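Matrix protein VP40 (Lake Victoria marburgvirus, PDB 5B0V) drives virus particle assembly and budding as the matrix protein of the virion, with the help of host proteins of the multivesicular body pathway. Local coordinates at residues L220-K225 and M269-E274; L265-F270 and N283-Y288; H206-I211 and Q304-Y309; S259-S264 and F289-N294. All coordinates share one frame; numbering follows the deposited sequence.

How the contacts relate
Contacts 2 and 4 share one beta pairing. Strand 286-290 pairs with strand 260-264 in contact 4, and contact 2 carries the same register past the strand ends; their centres are about 17 Å apart. Contact 1 lies beside contact 2, with about 8 Å between centres, and both use Met-269 and Phe-270. Lys-224 NZ of contact 1 is 2.6 Å from Ala-267 O of contact 2, a probable hydrogen bond. Contact 3 belongs to a second sheet. It reaches contact 1 through Leu-220 N and Pro-207 O, 3.1 Å apart, and meets contact 4 where Ile-211 packs on Phe-289 and Ile-263.

Contact 1 of 4, residues L220-K225 and M269-E274; sequences LPTVKK and MFSVKE
Val-223 and Phe-270 form a single beta bridge between two loops. One loop follows strand 218-219, and the other joins strands 260-264 and 286-290. The two segments run in opposite senses, and the CA atoms of the bridged pair are 4.8 Å apart. Two backbone bonds flank the bridge. Ser-271 N donates to Thr-222 O at 3.1 Å in an almost straight bond (172° at the hydrogen). Lys-224 N donates to Met-269 O at 2.8 Å.

The Phe-270 ring packs against Leu-220, Pro-221 and Val-223. Leu-220 CD1 reaches its CE1 obliquely at 4.0 Å, and Val-223 CG2 comes to the same ring atom at 3.9 Å. The Pro-221 carbonyl oxygen sits at the ring edge, near the ring plane. Met-269, a selenomethionine, lays CG over one face of the ring. That placement follows from a first torsion with CG anti to the backbone N (chi1 -173°). The same CG runs alongside Val-223 CG1, pointing the same way. Ile-242 and Pro-238 of helix 237-243 pack on Val-223, so the bridge is backed by that helix.

The extended Lys-224 chain passes Ser-271, with CG 4.0 Å from Ser-271 CB. Its NZ is bonded to Ala-267 O, which ties the lysine to the turn that ends at Met-269. Ser-271 OG accepts from Lys-273 N at 3.1 Å. The arrangement is an isolated antiparallel beta bridge between loops, followed directly by an ST turn.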
loop_
_atom_site.group_PDB
_atom_site.type_symbol
_atom_site.label_atom_id
_atom_site.label_comp_id
_atom_site.label_asym_id
_atom_site.label_seq_id
_atom_site.Cartn_x
_atom_site.Cartn_y
_atom_site.Cartn_z
ATOM N N LEU A 220 -2.752 -1.316 -30.997
ATOM C CA LEU A 220 -1.468 -1.259 -31.643
ATOM C C LEU A 220 -1.096 0.146 -32.033
ATOM O O LEU A 220 -1.969 0.998 -32.251
ATOM C CB LEU A 220 -1.539 -2.116 -32.900
ATOM C CG LEU A 220 -1.805 -3.605 -32.721
ATOM C CD1 LEU A 220 -1.986 -4.272 -34.075
ATOM C CD2 LEU A 220 -0.658 -4.259 -31.980
ATOM N N PRO A 221 0.203 0.388 -32.185
ATOM C CA PRO A 221 0.600 1.640 -32.773
ATOM C C PRO A 221 0.018 1.821 -34.180
ATOM O O PRO A 221 -0.454 0.872 -34.818
ATOM C CB PRO A 221 2.122 1.530 -32.881
ATOM C CG PRO A 221 2.510 0.313 -32.147
ATOM C CD PRO A 221 1.315 -0.567 -32.156
ATOM N N THR A 222 0.053 3.054 -34.643
ATOM C CA THR A 222 -0.469 3.362 -35.936
ATOM C C THR A 222 0.337 2.634 -37.015
ATOM O O THR A 222 1.543 2.416 -36.875
ATOM C CB THR A 222 -0.513 4.887 -36.190
ATOM O OG1 THR A 222 0.771 5.465 -35.912
ATOM C CG2 THR A 222 -1.593 5.545 -35.295
ATOM N N VAL A 223 -0.376 2.252 -38.073
ATOM C CA VAL A 223 0.197 1.554 -39.192
ATOM C C VAL A 223 0.674 2.586 -40.203
ATOM O O VAL A 223 -0.055 3.476 -40.608
ATOM C CB VAL A 223 -0.828 0.616 -39.833
ATOM C CG1 VAL A 223 -0.263 -0.033 -41.078
ATOM C CG2 VAL A 223 -1.281 -0.423 -38.823
ATOM N N LYS A 224 1.923 2.456 -40.592
ATOM C CA LYS A 224 2.544 3.391 -41.491
ATOM C C LYS A 224 1.799 3.407 -42.812
ATOM O O LYS A 224 1.433 2.348 -43.322
ATOM C CB LYS A 224 3.992 2.967 -41.737
ATOM C CG LYS A 224 4.935 3.150 -40.554
ATOM C CD LYS A 224 6.375 2.936 -41.001
ATOM C CE LYS A 224 7.352 3.143 -39.863
ATOM N NZ LYS A 224 8.643 2.460 -40.132
ATOM N N LYS A 225 1.595 4.599 -43.378
ATOM C CA LYS A 225 0.953 4.738 -44.703
ATOM C C LYS A 225 1.665 3.813 -45.690
ATOM O O LYS A 225 1.035 3.026 -46.388
HETATM N N MSE A 269 6.264 -1.641 -40.600
HETATM C CA MSE A 269 4.811 -1.454 -40.581
HETATM C C MSE A 269 4.233 -0.524 -39.536
HETATM O O MSE A 269 3.233 0.132 -39.786
HETATM C CB MSE A 269 4.221 -2.812 -40.318
HETATM C CG MSE A 269 2.700 -2.756 -40.440
HETATM SE SE MSE A 269 1.739 -4.476 -40.385
HETATM C CE MSE A 269 2.283 -5.370 -42.052
ATOM N N PHE A 270 4.854 -0.466 -38.356
ATOM C CA PHE A 270 4.322 0.267 -37.201
ATOM C C PHE A 270 5.243 1.388 -36.756
ATOM O O PHE A 270 6.469 1.214 -36.619
ATOM C CB PHE A 270 4.135 -0.670 -36.035
ATOM C CG PHE A 270 3.086 -1.717 -36.260
ATOM C CD1 PHE A 270 1.755 -1.434 -36.034
ATOM C CD2 PHE A 270 3.434 -2.985 -36.668
ATOM C CE1 PHE A 270 0.791 -2.394 -36.225
ATOM C CE2 PHE A 270 2.469 -3.955 -36.872
ATOM C CZ PHE A 270 1.148 -3.659 -36.641
ATOM N N SER A 271 4.638 2.554 -36.556
ATOM C CA SER A 271 5.339 3.761 -36.156
ATOM C C SER A 271 5.104 4.005 -34.681
ATOM O O SER A 271 3.995 3.872 -34.173
ATOM C CB SER A 271 4.838 4.954 -36.964
ATOM O OG SER A 271 5.172 6.172 -36.311
ATOM N N VAL A 272 6.171 4.388 -34.012
ATOM C CA VAL A 272 6.174 4.663 -32.598
ATOM C C VAL A 272 6.082 6.182 -32.357
ATOM O O VAL A 272 6.015 6.597 -31.200
ATOM C CB VAL A 272 7.447 4.068 -31.954
ATOM C CG1 VAL A 272 7.456 2.565 -32.125
ATOM C CG2 VAL A 272 8.711 4.669 -32.574
ATOM N N LYS A 273 6.067 6.987 -33.435
ATOM C CA LYS A 273 5.847 8.447 -33.368
ATOM C C LYS A 273 4.765 8.836 -32.347
ATOM O O LYS A 273 4.999 9.718 -31.518
ATOM C CB LYS A 273 5.497 9.021 -34.759
ATOM N N GLU A 274 3.618 8.148 -32.382
ATOM C CA GLU A 274 2.483 8.398 -31.455
ATOM C C GLU A 274 2.376 7.493 -30.180
ATOM O O GLU A 274 1.487 6.638 -30.097
ATOM C CB GLU A 274 1.172 8.306 -32.255
#

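Contact 2 of 4, residues L265-F270 and N283-Y288; sequences LPADMF and NSPVVY
Leu-265 sets CG beside its backbone N and anti to the carbonyl carbon (chi1 -62°), which turns the branch so that CD1 comes over the Phe-270 ring. Leu-265 CD1 lies over the centre of one face, 4.3 Å above the ring plane, on the side opposite Met-269 CG. The course of the backbone sets Leu-265 CB against the ring of Pro-285, 4.0 Å from Pro-285 CG. CB of Phe-270 likewise faces Pro-285 by the course of the backbone, 4.1 Å from Pro-285 CG. The first torsion of Phe-270 (chi1 -66°) carries the ring away from 283-288, so CB alone of this side chain meets the proline.

Pro-285 is thus lodged in a bend of the other segment. Its CG faces Leu-265, Ala-267 and Phe-270 together, and Ala-267 CB lies near its CD. The bend is a type I turn over Pro-266 to Met-269. Pro-266 O accepts from both Met-269 N, at 3.3 Å, and Phe-270 N, at 3.2 Å. The same oxygen also lies at the edge of the Phe-270 ring, in its plane.

One backbone bond joins the segments: Leu-265 N donates to Pro-285 O at 3.0 Å. It continues the antiparallel register in which Val-287 pairs with Ile-263, one step beyond the end of strand 260-264. Leu-265 CD1 also reaches toward Val-287 CG1, though loosely at 4.5 Å. Outside the two segments, Pro-221 packs on Leu-265 and Val-272 packs on Pro-285.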
loop_
_atom_site.group_PDB
_atom_site.type_symbol
_atom_site.label_atom_id
_atom_site.label_comp_id
_atom_site.label_asym_id
_atom_site.label_seq_id
_atom_site.Cartn_x
_atom_site.Cartn_y
_atom_site.Cartn_z
ATOM N N LEU A 265 6.940 -5.862 -32.812
ATOM C CA LEU A 265 6.201 -5.590 -34.038
ATOM C C LEU A 265 7.173 -5.161 -35.107
ATOM O O LEU A 265 8.143 -4.490 -34.808
ATOM C CB LEU A 265 5.174 -4.485 -33.798
ATOM C CG LEU A 265 4.086 -4.785 -32.763
ATOM C CD1 LEU A 265 3.303 -3.553 -32.368
ATOM C CD2 LEU A 265 3.123 -5.811 -33.288
ATOM N N PRO A 266 6.913 -5.535 -36.365
ATOM C CA PRO A 266 7.783 -5.099 -37.457
ATOM C C PRO A 266 7.831 -3.555 -37.614
ATOM O O PRO A 266 6.793 -2.900 -37.601
ATOM C CB PRO A 266 7.168 -5.777 -38.687
ATOM C CG PRO A 266 5.764 -6.089 -38.319
ATOM C CD PRO A 266 5.750 -6.309 -36.848
ATOM N N ALA A 267 9.035 -2.996 -37.706
ATOM C CA ALA A 267 9.207 -1.555 -37.768
ATOM C C ALA A 267 8.777 -1.027 -39.119
ATOM O O ALA A 267 8.303 0.100 -39.223
ATOM C CB ALA A 267 10.652 -1.168 -37.523
ATOM N N ASP A 268 8.941 -1.835 -40.153
ATOM C CA ASP A 268 8.537 -1.415 -41.469
ATOM C C ASP A 268 7.039 -1.153 -41.571
ATOM O O ASP A 268 6.604 -0.505 -42.525
ATOM C CB ASP A 268 8.983 -2.435 -42.540
ATOM C CG ASP A 268 8.228 -3.786 -42.460
ATOM O OD1 ASP A 268 7.323 -3.946 -41.614
ATOM O OD2 ASP A 268 8.552 -4.682 -43.277
HETATM N N MSE A 269 6.264 -1.641 -40.600
HETATM C CA MSE A 269 4.811 -1.454 -40.581
HETATM C C MSE A 269 4.233 -0.524 -39.536
HETATM O O MSE A 269 3.233 0.132 -39.786
HETATM C CB MSE A 269 4.221 -2.812 -40.318
HETATM C CG MSE A 269 2.700 -2.756 -40.440
HETATM SE SE MSE A 269 1.739 -4.476 -40.385
HETATM C CE MSE A 269 2.283 -5.370 -42.052
ATOM N N PHE A 270 4.854 -0.466 -38.356
ATOM C CA PHE A 270 4.322 0.267 -37.201
ATOM C C PHE A 270 5.243 1.388 -36.756
ATOM O O PHE A 270 6.469 1.214 -36.619
ATOM C CB PHE A 270 4.135 -0.670 -36.035
ATOM C CG PHE A 270 3.086 -1.717 -36.260
ATOM C CD1 PHE A 270 1.755 -1.434 -36.034
ATOM C CD2 PHE A 270 3.434 -2.985 -36.668
ATOM C CE1 PHE A 270 0.791 -2.394 -36.225
ATOM C CE2 PHE A 270 2.469 -3.955 -36.872
ATOM C CZ PHE A 270 1.148 -3.659 -36.641
ATOM N N ASN A 283 13.363 3.857 -31.213
ATOM C CA ASN A 283 13.399 2.408 -30.892
ATOM C C ASN A 283 12.192 1.537 -31.389
ATOM O O ASN A 283 11.146 2.032 -31.818
ATOM C CB ASN A 283 13.618 2.186 -29.378
ATOM C CG ASN A 283 12.483 2.739 -28.538
ATOM O OD1 ASN A 283 11.809 3.697 -28.935
ATOM N ND2 ASN A 283 12.261 2.135 -27.370
ATOM N N SER A 284 12.372 0.224 -31.299
ATOM C CA SER A 284 11.471 -0.740 -31.873
ATOM C C SER A 284 10.074 -0.705 -31.242
ATOM O O SER A 284 9.911 -0.515 -30.047
ATOM C CB SER A 284 12.068 -2.134 -31.729
ATOM O OG SER A 284 13.462 -2.126 -32.009
ATOM N N PRO A 285 9.043 -0.920 -32.061
ATOM C CA PRO A 285 7.729 -0.926 -31.475
ATOM C C PRO A 285 7.443 -2.263 -30.774
ATOM O O PRO A 285 7.657 -3.329 -31.349
ATOM C CB PRO A 285 6.837 -0.691 -32.686
ATOM C CG PRO A 285 7.591 -1.254 -33.845
ATOM C CD PRO A 285 9.025 -1.351 -33.474
ATOM N N VAL A 286 7.014 -2.194 -29.514
ATOM C CA VAL A 286 6.720 -3.384 -28.738
ATOM C C VAL A 286 5.528 -3.140 -27.815
ATOM O O VAL A 286 5.494 -2.131 -27.140
ATOM C CB VAL A 286 7.930 -3.779 -27.885
ATOM C CG1 VAL A 286 7.616 -5.033 -27.058
ATOM C CG2 VAL A 286 9.167 -3.990 -28.752
ATOM N N VAL A 287 4.577 -4.077 -27.764
ATOM C CA VAL A 287 3.457 -3.975 -26.826
ATOM C C VAL A 287 3.485 -5.010 -25.749
ATOM O O VAL A 287 3.686 -6.166 -25.990
ATOM C CB VAL A 287 2.098 -4.118 -27.479
ATOM C CG1 VAL A 287 1.772 -2.866 -28.233
ATOM C CG2 VAL A 287 2.067 -5.302 -28.406
ATOM N N TYR A 288 3.247 -4.560 -24.538
ATOM C CA TYR A 288 3.192 -5.433 -23.413
ATOM C C TYR A 288 1.748 -5.669 -23.091
ATOM O O TYR A 288 0.910 -4.830 -23.333
ATOM C CB TYR A 288 3.916 -4.800 -22.222
ATOM C CG TYR A 288 5.404 -4.838 -22.399
ATOM C CD1 TYR A 288 6.045 -3.881 -23.137
ATOM C CD2 TYR A 288 6.149 -5.841 -21.857
ATOM C CE1 TYR A 288 7.404 -3.904 -23.313
ATOM C CE2 TYR A 288 7.512 -5.882 -22.035
ATOM C CZ TYR A 288 8.133 -4.913 -22.774
ATOM O OH TYR A 288 9.504 -4.953 -22.915
#

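Contact 3 of 4, residues H206-I211 and Q304-Y309; sequences HPAVSI and QVVLAY
Ala-208 CB and Ala-308 CB meet diagonally at 3.9 Å on one face of a two-strand pairing. Val-306 completes the group. Its CG2 stands between the backbone N and the carbonyl carbon and comes to 4.2 Å from Ala-208 CB. His-206 is on the same face, with its ring edge turned to the carbonyl of Ala-308 and CD2 3.9 Å from that oxygen. Ser-210 and Gln-304 finish this face with their CB atoms side by side.

The pairing is antiparallel. His-206 with Ala-308, Ala-208 with Val-306 and Ser-210 with Gln-304 are hydrogen-bonded pairs, each with two backbone bonds; Ala-208 N to Val-306 O measures 2.7 Å. Strand 205-210 is the middle strand of a three-stranded sheet and 304-309 is at one edge. The axes of the two short segments make 124°, well short of 180°, so the pair twists strongly.

On the other face the non-hydrogen-bonded pairs are Pro-207 with Leu-307 and Val-209 with Val-305. The side chains of Pro-207 and Leu-307 cross obliquely, CD to CD2 4.2 Å. Ile-242 of helix 237-243 touches Pro-207 and Val-305, and Leu-246 touches Val-209 and Val-305.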
loop_
_atom_site.group_PDB
_atom_site.type_symbol
_atom_site.label_atom_id
_atom_site.label_comp_id
_atom_site.label_asym_id
_atom_site.label_seq_id
_atom_site.Cartn_x
_atom_site.Cartn_y
_atom_site.Cartn_z
ATOM N N HIS A 206 -9.506 1.854 -32.348
ATOM C CA HIS A 206 -8.294 1.733 -33.157
ATOM C C HIS A 206 -7.945 0.311 -33.420
ATOM O O HIS A 206 -8.391 -0.567 -32.706
ATOM C CB HIS A 206 -7.106 2.397 -32.482
ATOM C CG HIS A 206 -7.437 3.738 -31.938
ATOM N ND1 HIS A 206 -7.106 4.905 -32.584
ATOM C CD2 HIS A 206 -8.143 4.099 -30.841
ATOM C CE1 HIS A 206 -7.559 5.934 -31.886
ATOM N NE2 HIS A 206 -8.198 5.472 -30.827
ATOM N N PRO A 207 -7.123 0.086 -34.440
ATOM C CA PRO A 207 -6.733 -1.263 -34.731
ATOM C C PRO A 207 -6.127 -1.907 -33.516
ATOM O O PRO A 207 -5.269 -1.319 -32.856
ATOM C CB PRO A 207 -5.687 -1.082 -35.822
ATOM C CG PRO A 207 -6.088 0.160 -36.511
ATOM C CD PRO A 207 -6.634 1.038 -35.446
ATOM N N ALA A 208 -6.597 -3.104 -33.220
ATOM C CA ALA A 208 -6.110 -3.872 -32.091
ATOM C C ALA A 208 -6.073 -5.337 -32.452
ATOM O O ALA A 208 -6.802 -5.776 -33.362
ATOM C CB ALA A 208 -7.034 -3.683 -30.928
ATOM N N VAL A 209 -5.233 -6.093 -31.738
ATOM C CA VAL A 209 -5.114 -7.545 -31.947
ATOM C C VAL A 209 -5.704 -8.274 -30.769
ATOM O O VAL A 209 -5.303 -8.040 -29.651
ATOM C CB VAL A 209 -3.623 -7.949 -32.112
ATOM C CG1 VAL A 209 -3.300 -9.325 -31.546
ATOM C CG2 VAL A 209 -3.213 -7.893 -33.571
ATOM N N SER A 210 -6.686 -9.117 -31.025
ATOM C CA SER A 210 -7.200 -10.000 -30.010
ATOM C C SER A 210 -6.311 -11.221 -30.027
ATOM O O SER A 210 -6.419 -12.026 -30.925
ATOM C CB SER A 210 -8.667 -10.364 -30.273
ATOM O OG SER A 210 -9.090 -11.404 -29.376
ATOM N N ILE A 211 -5.452 -11.367 -29.020
ATOM C CA ILE A 211 -4.506 -12.478 -28.938
ATOM C C ILE A 211 -5.115 -13.749 -28.333
ATOM O O ILE A 211 -4.636 -14.849 -28.586
ATOM C CB ILE A 211 -3.241 -12.054 -28.153
ATOM C CG1 ILE A 211 -2.063 -12.960 -28.501
ATOM C CG2 ILE A 211 -3.483 -11.995 -26.642
ATOM C CD1 ILE A 211 -1.400 -12.613 -29.821
ATOM N N GLN A 304 -7.237 -12.578 -33.786
ATOM C CA GLN A 304 -8.139 -11.860 -34.682
ATOM C C GLN A 304 -7.815 -10.368 -34.623
ATOM O O GLN A 304 -7.340 -9.891 -33.595
ATOM C CB GLN A 304 -9.582 -12.119 -34.252
ATOM C CG GLN A 304 -10.644 -11.468 -35.105
ATOM C CD GLN A 304 -12.015 -11.867 -34.621
ATOM O OE1 GLN A 304 -12.483 -11.341 -33.639
ATOM N NE2 GLN A 304 -12.642 -12.830 -35.276
ATOM N N VAL A 305 -8.081 -9.648 -35.715
ATOM C CA VAL A 305 -7.939 -8.185 -35.747
ATOM C C VAL A 305 -9.264 -7.464 -35.547
ATOM O O VAL A 305 -10.251 -7.742 -36.235
ATOM C CB VAL A 305 -7.404 -7.684 -37.086
ATOM C CG1 VAL A 305 -7.170 -6.187 -37.022
ATOM C CG2 VAL A 305 -6.126 -8.403 -37.437
ATOM N N VAL A 306 -9.271 -6.518 -34.618
ATOM C CA VAL A 306 -10.476 -5.771 -34.292
ATOM C C VAL A 306 -10.155 -4.291 -34.107
ATOM O O VAL A 306 -9.004 -3.884 -34.116
ATOM C CB VAL A 306 -11.166 -6.345 -33.030
ATOM C CG1 VAL A 306 -11.645 -7.767 -33.295
ATOM C CG2 VAL A 306 -10.237 -6.331 -31.816
ATOM N N LEU A 307 -11.207 -3.511 -33.930
ATOM C CA LEU A 307 -11.109 -2.127 -33.528
ATOM C C LEU A 307 -11.519 -2.069 -32.076
ATOM O O LEU A 307 -12.574 -2.568 -31.706
ATOM C CB LEU A 307 -12.051 -1.277 -34.350
ATOM C CG LEU A 307 -11.733 -1.148 -35.845
ATOM C CD1 LEU A 307 -12.954 -0.718 -36.645
ATOM C CD2 LEU A 307 -10.601 -0.174 -36.047
ATOM N N ALA A 308 -10.660 -1.525 -31.223
ATOM C CA ALA A 308 -10.981 -1.417 -29.810
ATOM C C ALA A 308 -10.753 -0.002 -29.322
ATOM O O ALA A 308 -9.994 0.763 -29.927
ATOM C CB ALA A 308 -10.148 -2.384 -29.013
ATOM N N TYR A 309 -11.434 0.344 -28.234
ATOM C CA TYR A 309 -11.161 1.578 -27.523
ATOM C C TYR A 309 -9.817 1.480 -26.854
ATOM O O TYR A 309 -9.439 0.429 -26.328
ATOM C CB TYR A 309 -12.191 1.826 -26.438
ATOM C CG TYR A 309 -13.568 2.166 -26.953
ATOM C CD1 TYR A 309 -13.815 3.394 -27.577
ATOM C CD2 TYR A 309 -14.632 1.285 -26.782
ATOM C CE1 TYR A 309 -15.070 3.717 -28.017
ATOM C CE2 TYR A 309 -15.895 1.608 -27.221
ATOM C CZ TYR A 309 -16.103 2.817 -27.840
ATOM O OH TYR A 309 -17.355 3.120 -28.304
#

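Contact 4 of 4, residues S259-S264 and F289-N294; sequences SLFRIS and FQAPEN
An antiparallel strand pair, 260-264 with 286-290, carries this contact, and Phe-261 and Phe-289 form its hydrogen-bonded pair. Phe-261 N donates to Phe-289 O at 2.8 Å, nearly straight, and Phe-289 N returns a bond to Phe-261 O at 2.7 Å. Both side chains lie on one face of the sheet. The first torsion of Phe-289 (chi1 69°) holds its CG between the backbone N and the carbonyl carbon, which folds the ring back across the partner strand. Phe-261 CB therefore sits over a face of that ring in a CH-pi contact, 3.7 Å from the centroid. The ring planes meet at only 26°, but the rings are so displaced that little of one faces the other. Ile-263 CG1 reaches the Phe-289 ring obliquely at 4.1 Å. Phe-261 CE1 packs on Ala-291 CB, and Phe-300 meets the Phe-261 ring edge-to-face.

The sheet has three strands, with 260-264 in the middle between 251-253 and 286-290. Val-251 packs on both phenylalanines. Leu-260 and Gln-290 form the non-hydrogen-bonded pair on the other face. Both touch Ala-74 of strand 72-83, and Gln-290 also meets Pro-99 of strand 91-104. Gln-290 NE2 is bonded to Phe-75 O.

Beyond the strands, Ala-291 N bonds to Ser-259 O at 3.2 Å from well above the carbonyl plane. Glu-293 bends at chi2 (68°) and brings OE1 to Ser-259 N at 2.7 Å, met on the anti side of the carboxylate. Lys-253 forms a salt bridge to the same oxygen.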
loop_
_atom_site.group_PDB
_atom_site.type_symbol
_atom_site.label_atom_id
_atom_site.label_comp_id
_atom_site.label_asym_id
_atom_site.label_seq_id
_atom_site.Cartn_x
_atom_site.Cartn_y
_atom_site.Cartn_z
ATOM N N SER A 259 3.162 -12.633 -14.852
ATOM C CA SER A 259 1.924 -12.352 -15.564
ATOM C C SER A 259 2.058 -11.315 -16.704
ATOM O O SER A 259 1.153 -10.513 -16.935
ATOM C CB SER A 259 0.871 -11.896 -14.551
ATOM O OG SER A 259 0.734 -12.827 -13.497
ATOM N N LEU A 260 3.172 -11.341 -17.422
ATOM C CA LEU A 260 3.470 -10.274 -18.364
ATOM C C LEU A 260 4.098 -10.781 -19.649
ATOM O O LEU A 260 5.115 -11.457 -19.650
ATOM C CB LEU A 260 4.395 -9.269 -17.701
ATOM C CG LEU A 260 4.553 -7.905 -18.389
ATOM C CD1 LEU A 260 3.309 -7.066 -18.176
ATOM C CD2 LEU A 260 5.774 -7.149 -17.877
ATOM N N PHE A 261 3.475 -10.408 -20.751
ATOM C CA PHE A 261 3.886 -10.830 -22.076
ATOM C C PHE A 261 4.063 -9.643 -22.974
ATOM O O PHE A 261 3.483 -8.564 -22.735
ATOM C CB PHE A 261 2.843 -11.762 -22.631
ATOM C CG PHE A 261 2.613 -12.941 -21.745
ATOM C CD1 PHE A 261 1.889 -12.821 -20.563
ATOM C CD2 PHE A 261 3.190 -14.157 -22.050
ATOM C CE1 PHE A 261 1.714 -13.923 -19.737
ATOM C CE2 PHE A 261 3.017 -15.247 -21.233
ATOM C CZ PHE A 261 2.286 -15.132 -20.082
ATOM N N ARG A 262 4.865 -9.848 -24.010
ATOM C CA ARG A 262 5.137 -8.789 -24.974
ATOM C C ARG A 262 5.157 -9.288 -26.431
ATOM O O ARG A 262 5.355 -10.471 -26.687
ATOM C CB ARG A 262 6.440 -8.110 -24.587
ATOM C CG ARG A 262 7.653 -8.968 -24.688
ATOM C CD ARG A 262 8.866 -8.073 -24.566
ATOM N NE ARG A 262 10.029 -8.912 -24.271
ATOM C CZ ARG A 262 10.907 -8.757 -23.289
ATOM N NH1 ARG A 262 10.838 -7.744 -22.441
ATOM N NH2 ARG A 262 11.896 -9.620 -23.179
ATOM N N ILE A 263 4.933 -8.372 -27.372
ATOM C CA ILE A 263 5.023 -8.678 -28.806
ATOM C C ILE A 263 5.858 -7.620 -29.498
ATOM O O ILE A 263 5.509 -6.432 -29.521
ATOM C CB ILE A 263 3.655 -8.703 -29.501
ATOM C CG1 ILE A 263 2.726 -9.692 -28.839
ATOM C CG2 ILE A 263 3.792 -9.092 -30.970
ATOM C CD1 ILE A 263 1.279 -9.513 -29.237
ATOM N N SER A 264 6.963 -8.045 -30.085
ATOM C CA SER A 264 7.724 -7.124 -30.884
ATOM C C SER A 264 7.070 -7.083 -32.289
ATOM O O SER A 264 6.630 -8.121 -32.840
ATOM C CB SER A 264 9.190 -7.495 -30.888
ATOM O OG SER A 264 9.412 -8.415 -31.908
ATOM N N PHE A 289 1.453 -6.829 -22.553
ATOM C CA PHE A 289 0.109 -7.096 -22.111
ATOM C C PHE A 289 0.174 -8.093 -20.958
ATOM O O PHE A 289 1.206 -8.712 -20.697
ATOM C CB PHE A 289 -0.771 -7.595 -23.290
ATOM C CG PHE A 289 -0.420 -8.974 -23.799
ATOM C CD1 PHE A 289 0.567 -9.147 -24.758
ATOM C CD2 PHE A 289 -1.091 -10.081 -23.343
ATOM C CE1 PHE A 289 0.889 -10.404 -25.243
ATOM C CE2 PHE A 289 -0.778 -11.333 -23.815
ATOM C CZ PHE A 289 0.210 -11.499 -24.760
ATOM N N GLN A 290 -0.935 -8.222 -20.262
ATOM C CA GLN A 290 -0.983 -9.050 -19.086
ATOM C C GLN A 290 -1.772 -10.303 -19.353
ATOM O O GLN A 290 -2.848 -10.248 -19.959
ATOM C CB GLN A 290 -1.693 -8.322 -17.966
ATOM C CG GLN A 290 -1.161 -6.956 -17.634
ATOM C CD GLN A 290 -1.715 -6.531 -16.311
ATOM O OE1 GLN A 290 -2.834 -6.020 -16.238
ATOM N NE2 GLN A 290 -0.966 -6.820 -15.230
ATOM N N ALA A 291 -1.230 -11.423 -18.883
ATOM C CA ALA A 291 -1.949 -12.684 -18.832
ATOM C C ALA A 291 -1.494 -13.414 -17.586
ATOM O O ALA A 291 -0.437 -13.100 -17.063
ATOM C CB ALA A 291 -1.653 -13.511 -20.046
ATOM N N PRO A 292 -2.283 -14.394 -17.114
ATOM C CA PRO A 292 -1.890 -15.146 -15.948
ATOM C C PRO A 292 -0.535 -15.773 -16.089
ATOM O O PRO A 292 -0.179 -16.222 -17.144
ATOM C CB PRO A 292 -2.976 -16.201 -15.860
ATOM C CG PRO A 292 -4.198 -15.473 -16.295
ATOM C CD PRO A 292 -3.697 -14.650 -17.456
ATOM N N GLU A 293 0.222 -15.755 -15.004
ATOM C CA GLU A 293 1.572 -16.292 -14.965
ATOM C C GLU A 293 1.617 -17.729 -15.498
ATOM O O GLU A 293 2.468 -18.075 -16.302
ATOM C CB GLU A 293 2.106 -16.190 -13.528
ATOM C CG GLU A 293 3.484 -16.767 -13.279
ATOM C CD GLU A 293 4.595 -15.999 -13.964
ATOM O OE1 GLU A 293 4.311 -15.029 -14.672
ATOM O OE2 GLU A 293 5.768 -16.389 -13.809
ATOM N N ASN A 294 0.660 -18.548 -15.084
ATOM C CA ASN A 294 0.581 -19.938 -15.569
ATOM C C ASN A 294 -0.078 -20.091 -16.931
ATOM O O ASN A 294 -0.393 -21.200 -17.311
ATOM C CB ASN A 294 -0.176 -20.837 -14.582
ATOM C CG ASN A 294 -1.629 -20.395 -14.371
ATOM O OD1 ASN A 294 -2.023 -19.264 -14.725
ATOM N ND2 ASN A 294 -2.422 -21.265 -13.756
#